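Local atomic coordinates of NADP-dependent 2-hydroxyacid dehydrogenase (PDB entry 4XCV), a protein that probably uses NADPH to interconvert 2-keto acids and their D-2-hydroxy acids, as a member of the D-isomer-specific 2-hydroxyacid dehydrogenase family. Residues L67-V77 with L86-F94. Sequence-based numbering, arbitrary orientation. Where two conformers were deposited one is given.
With NDP (NADPH dihydro-nicotinamide-adenine-dinucleotide phosphate), chain B.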
loop_
_atom_site.group_PDB
_atom_site.type_symbol
_atom_site.label_atom_id
_atom_site.label_comp_id
_atom_site.label_asym_id
_atom_site.label_seq_id
_atom_site.Cartn_x
_atom_site.Cartn_y
_atom_site.Cartn_z
ATOM N N LEU A 67 44.827 -3.460 -6.342
ATOM C CA LEU A 67 43.383 -3.680 -6.527
ATOM C C LEU A 67 42.954 -3.296 -7.940
ATOM O O LEU A 67 43.392 -2.290 -8.498
ATOM C CB LEU A 67 42.540 -2.872 -5.516
ATOM C CG LEU A 67 42.714 -3.253 -4.064
ATOM C CD1 LEU A 67 41.989 -2.239 -3.183
ATOM C CD2 LEU A 67 42.245 -4.682 -3.802
ATOM N N LYS A 68 42.051 -4.115 -8.487
ATOM C CA LYS A 68 41.382 -3.877 -9.772
ATOM C C LYS A 68 39.975 -3.299 -9.614
ATOM O O LYS A 68 39.543 -2.557 -10.501
ATOM C CB LYS A 68 41.326 -5.182 -10.560
ATOM C CG LYS A 68 42.702 -5.774 -10.826
ATOM C CD LYS A 68 42.571 -6.972 -11.735
ATOM C CE LYS A 68 43.897 -7.493 -12.256
ATOM N NZ LYS A 68 44.515 -8.383 -11.260
ATOM N N VAL A 69 39.237 -3.695 -8.571
ATOM C CA VAL A 69 37.855 -3.271 -8.396
ATOM C C VAL A 69 37.612 -3.121 -6.911
ATOM O O VAL A 69 38.032 -3.970 -6.112
ATOM C CB VAL A 69 36.814 -4.274 -8.971
ATOM C CG1 VAL A 69 35.423 -3.629 -8.917
ATOM C CG2 VAL A 69 37.181 -4.705 -10.393
ATOM N N ILE A 70 36.898 -2.056 -6.553
ATOM C CA ILE A 70 36.341 -1.890 -5.220
ATOM C C ILE A 70 34.820 -2.107 -5.252
ATOM O O ILE A 70 34.131 -1.517 -6.103
ATOM C CB ILE A 70 36.647 -0.478 -4.653
ATOM C CG1 ILE A 70 38.143 -0.346 -4.382
ATOM C CG2 ILE A 70 35.828 -0.157 -3.416
ATOM C CD1 ILE A 70 38.595 1.078 -4.288
ATOM N N PHE A 71 34.330 -2.913 -4.315
ATOM C CA PHE A 71 32.921 -3.139 -4.129
ATOM C C PHE A 71 32.474 -2.488 -2.860
ATOM O O PHE A 71 33.006 -2.755 -1.779
ATOM C CB PHE A 71 32.600 -4.633 -4.110
ATOM C CG PHE A 71 32.905 -5.329 -5.402
ATOM C CD1 PHE A 71 31.944 -5.343 -6.392
ATOM C CD2 PHE A 71 34.124 -5.919 -5.652
ATOM C CE1 PHE A 71 32.183 -5.960 -7.607
ATOM C CE2 PHE A 71 34.377 -6.559 -6.862
ATOM C CZ PHE A 71 33.393 -6.586 -7.837
ATOM N N SER A 72 31.498 -1.587 -2.967
ATOM C CA SER A 72 30.861 -1.053 -1.774
ATOM C C SER A 72 30.068 -2.128 -1.056
ATOM O O SER A 72 29.381 -2.939 -1.670
ATOM C CB SER A 72 29.923 0.104 -2.160
ATOM O OG SER A 72 29.385 0.640 -0.960
ATOM N N GLY A 73 30.154 -2.140 0.271
ATOM C CA GLY A 73 29.330 -3.005 1.081
ATOM C C GLY A 73 27.935 -2.521 1.318
ATOM O O GLY A 73 27.111 -3.202 1.934
ATOM N N GLY A 74 27.682 -1.309 0.834
ATOM C CA GLY A 74 26.378 -0.656 0.937
ATOM C C GLY A 74 25.854 -0.184 -0.380
ATOM O O GLY A 74 26.573 -0.106 -1.381
ATOM N N ALA A 75 24.569 0.197 -0.350
ATOM C CA ALA A 75 23.914 0.839 -1.463
ATOM C C ALA A 75 24.469 2.225 -1.706
ATOM O O ALA A 75 24.361 2.766 -2.819
ATOM C CB ALA A 75 22.405 0.915 -1.223
ATOM N N GLY A 76 24.988 2.827 -0.648
ATOM C CA GLY A 76 25.595 4.140 -0.725
ATOM C C GLY A 76 27.110 4.035 -0.871
ATOM O O GLY A 76 27.732 2.999 -0.565
ATOM N N VAL A 77 27.712 5.122 -1.343
ATOM C CA VAL A 77 29.147 5.192 -1.492
ATOM C C VAL A 77 29.753 6.452 -0.876
ATOM O O VAL A 77 30.946 6.689 -1.055
ATOM C CB VAL A 77 29.585 5.028 -2.959
ATOM C CG1 VAL A 77 29.140 3.670 -3.506
ATOM C CG2 VAL A 77 29.054 6.164 -3.829
ATOM N N LEU A 86 42.183 7.186 -2.658
ATOM C CA LEU A 86 41.241 6.280 -3.306
ATOM C C LEU A 86 41.751 6.055 -4.725
ATOM O O LEU A 86 41.887 7.012 -5.485
ATOM C CB LEU A 86 39.838 6.907 -3.331
ATOM C CG LEU A 86 38.656 6.105 -3.892
ATOM C CD1 LEU A 86 38.354 4.883 -3.057
ATOM C CD2 LEU A 86 37.431 7.018 -3.940
ATOM N N PRO A 87 42.023 4.791 -5.104
ATOM C CA PRO A 87 42.609 4.567 -6.426
ATOM C C PRO A 87 41.621 4.771 -7.576
ATOM O O PRO A 87 40.407 4.735 -7.367
ATOM C CB PRO A 87 43.079 3.110 -6.364
ATOM C CG PRO A 87 42.288 2.475 -5.271
ATOM C CD PRO A 87 42.045 3.572 -4.278
ATOM N N ASP A 88 42.165 5.000 -8.768
ATOM C CA ASP A 88 41.362 5.305 -9.949
ATOM C C ASP A 88 41.027 3.981 -10.609
ATOM O O ASP A 88 41.589 3.601 -11.625
ATOM C CB ASP A 88 42.159 6.214 -10.892
ATOM C CG ASP A 88 41.379 6.640 -12.117
ATOM O OD1 ASP A 88 40.155 6.358 -12.233
ATOM O OD2 ASP A 88 42.003 7.302 -12.977
ATOM N N ILE A 89 40.153 3.248 -9.937
ATOM C CA ILE A 89 39.652 1.972 -10.396
ATOM C C ILE A 89 38.139 1.979 -10.175
ATOM O O ILE A 89 37.624 2.792 -9.401
ATOM C CB ILE A 89 40.261 0.776 -9.624
ATOM C CG1 ILE A 89 40.057 0.904 -8.099
ATOM C CG2 ILE A 89 41.756 0.626 -9.926
ATOM C CD1 ILE A 89 40.538 -0.311 -7.323
ATOM N N PRO A 90 37.420 1.084 -10.853
ATOM C CA PRO A 90 35.958 1.121 -10.714
ATOM C C PRO A 90 35.513 0.850 -9.290
ATOM O O PRO A 90 36.077 0.003 -8.598
ATOM C CB PRO A 90 35.479 -0.002 -11.635
ATOM C CG PRO A 90 36.562 -0.145 -12.646
ATOM C CD PRO A 90 37.846 0.162 -11.933
ATOM N N ILE A 91 34.498 1.600 -8.865
ATOM C CA ILE A 91 33.822 1.351 -7.619
ATOM C C ILE A 91 32.404 0.941 -7.941
ATOM O O ILE A 91 31.677 1.678 -8.627
ATOM C CB ILE A 91 33.792 2.616 -6.758
ATOM C CG1 ILE A 91 35.228 3.047 -6.410
ATOM C CG2 ILE A 91 32.976 2.357 -5.498
ATOM C CD1 ILE A 91 35.348 4.457 -5.962
ATOM N N VAL A 92 32.026 -0.232 -7.497
ATOM C CA VAL A 92 30.736 -0.858 -7.799
ATOM C C VAL A 92 29.836 -0.742 -6.586
ATOM O O VAL A 92 30.212 -1.182 -5.495
ATOM C CB VAL A 92 30.938 -2.360 -8.187
ATOM C CG1 VAL A 92 29.631 -3.109 -8.369
ATOM C CG2 VAL A 92 31.760 -2.470 -9.432
ATOM N N ARG A 93 28.645 -0.167 -6.746
ATOM C CA ARG A 93 27.734 -0.097 -5.612
ATOM C C ARG A 93 26.888 -1.333 -5.494
ATOM O O ARG A 93 26.741 -2.107 -6.425
ATOM C CB ARG A 93 26.904 1.174 -5.637
ATOM C CG ARG A 93 25.881 1.152 -6.686
ATOM C CD ARG A 93 25.265 2.553 -6.773
ATOM N NE ARG A 93 24.032 2.496 -7.446
ATOM C CZ ARG A 93 22.850 2.430 -6.832
ATOM N NH1 ARG A 93 22.700 2.437 -5.494
ATOM N NH2 ARG A 93 21.812 2.346 -7.584
ATOM N N PHE A 94 26.430 -1.585 -4.282
ATOM C CA PHE A 94 25.674 -2.736 -3.989
ATOM C C PHE A 94 24.266 -2.442 -4.373
ATOM O O PHE A 94 23.613 -1.626 -3.718
ATOM C CB PHE A 94 25.799 -3.094 -2.519
ATOM C CG PHE A 94 24.925 -4.230 -2.099
ATOM C CD1 PHE A 94 24.546 -5.268 -2.972
ATOM C CD2 PHE A 94 24.512 -4.306 -0.787
ATOM C CE1 PHE A 94 23.726 -6.268 -2.577
ATOM C CE2 PHE A 94 23.740 -5.382 -0.368
ATOM C CZ PHE A 94 23.348 -6.350 -1.273
HETATM P PA NDP B . 20.602 5.546 -8.388
HETATM O O1A NDP B . 20.144 4.450 -9.299
HETATM O O2A NDP B . 22.052 5.987 -8.385
HETATM O O5B NDP B . 19.667 6.809 -8.686
HETATM C C5B NDP B . 19.969 8.062 -8.064
HETATM C C4B NDP B . 18.976 9.071 -8.590
HETATM O O4B NDP B . 19.179 10.290 -7.883
HETATM C C3B NDP B . 19.166 9.345 -10.063
HETATM O O3B NDP B . 17.889 9.553 -10.701
HETATM C C2B NDP B . 19.960 10.623 -10.015
HETATM O O2B NDP B . 19.817 11.484 -11.179
HETATM C C1B NDP B . 19.330 11.321 -8.812
HETATM N N9A NDP B . 20.167 12.386 -8.256
HETATM C C8A NDP B . 21.403 12.217 -7.747
HETATM N N7A NDP B . 21.920 13.441 -7.421
HETATM C C5A NDP B . 20.983 14.366 -7.786
HETATM C C6A NDP B . 20.951 15.760 -7.778
HETATM N N6A NDP B . 21.952 16.475 -7.265
HETATM N N1A NDP B . 19.856 16.366 -8.253
HETATM C C2A NDP B . 18.822 15.648 -8.743
HETATM N N3A NDP B . 18.784 14.306 -8.798
HETATM C C4A NDP B . 19.888 13.708 -8.300
HETATM O O3 NDP B . 20.238 5.188 -6.864
HETATM P PN NDP B . 19.114 4.191 -6.290
HETATM O O1N NDP B . 17.816 4.592 -6.907
HETATM O O2N NDP B . 19.508 2.802 -6.457
HETATM O O5D NDP B . 19.187 4.523 -4.749
HETATM C C5D NDP B . 18.994 5.865 -4.278
HETATM C C4D NDP B . 19.534 5.916 -2.843
HETATM O O4D NDP B . 18.676 5.194 -1.972
HETATM C C3D NDP B . 20.876 5.272 -2.630
HETATM O O3D NDP B . 21.949 6.165 -2.977
HETATM C C2D NDP B . 20.875 4.908 -1.154
HETATM O O2D NDP B . 21.511 5.965 -0.397
HETATM C C1D NDP B . 19.420 4.899 -0.782
HETATM N N1N NDP B . 18.897 3.627 -0.275
HETATM C C2N NDP B . 18.215 3.580 0.914
HETATM C C3N NDP B . 17.811 2.407 1.453
HETATM C C7N NDP B . 17.057 2.331 2.677
HETATM O O7N NDP B . 17.055 1.225 3.269
HETATM N N7N NDP B . 16.361 3.338 3.173
HETATM C C4N NDP B . 18.034 1.142 0.720
HETATM C C5N NDP B . 18.731 1.322 -0.541
HETATM C C6N NDP B . 19.169 2.470 -1.007
HETATM P P2B NDP B . 20.233 10.927 -12.643
HETATM O O1X NDP B . 20.208 12.129 -13.529
HETATM O O2X NDP B . 21.616 10.321 -12.476
HETATM O O3X NDP B . 19.265 9.871 -12.991
HETATM O O HOH W 1 29.234 -3.631 -4.432
#
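Ile-70 and Ile-91, like Phe-71 and Val-92, pair as parallel neighbours in a beta-alpha-beta unit: strand 69-72, helix 78-81, then edge strand 91-92 of the five-stranded parallel sheet. Ile-70 N donates to Pro-90 O, Val-92 N to Ile-70 O (2.8 Å) and Ser-72 N to Val-92 O, all nearly straight. Water 1 joins the strand ends, donating to Ser-72 O and Val-92 O. On one face, Ile-70 CD1 meets Ile-89 CD1, Leu-86 CD1 and Pro-87 CG, with Phe-61 of helix 60-63 nearby; on the other, Val-92 CB lies 3.6 Å from Phe-71 CD1, and helix 292-305 packs over both.

Both segments lead on toward the cofactor: Ala-75 CB touches the nicotinamide ring at C6N, and Arg-93 makes the link. Arg-93 was modelled in two conformers; its tip contacts hold for the one described. Its CB lies 4.0 Å from Val-77 CG1. CG sits between the backbone N and carbonyl carbon (chi1 72°), and the side chain extends to NE, CD passing 4.1 Å from Ala-75 O. NE comes within 4.1 Å of NDP O2A, over one guanidinium face, and CZ within 3.4 Å of NDP O2N. NH1 donates in the guanidinium plane to a lone pair of Ala-75 O (3.2 Å) and weakly to NDP O2N, a nicotinamide-side phosphate oxygen that NH2 grips at 2.6 Å.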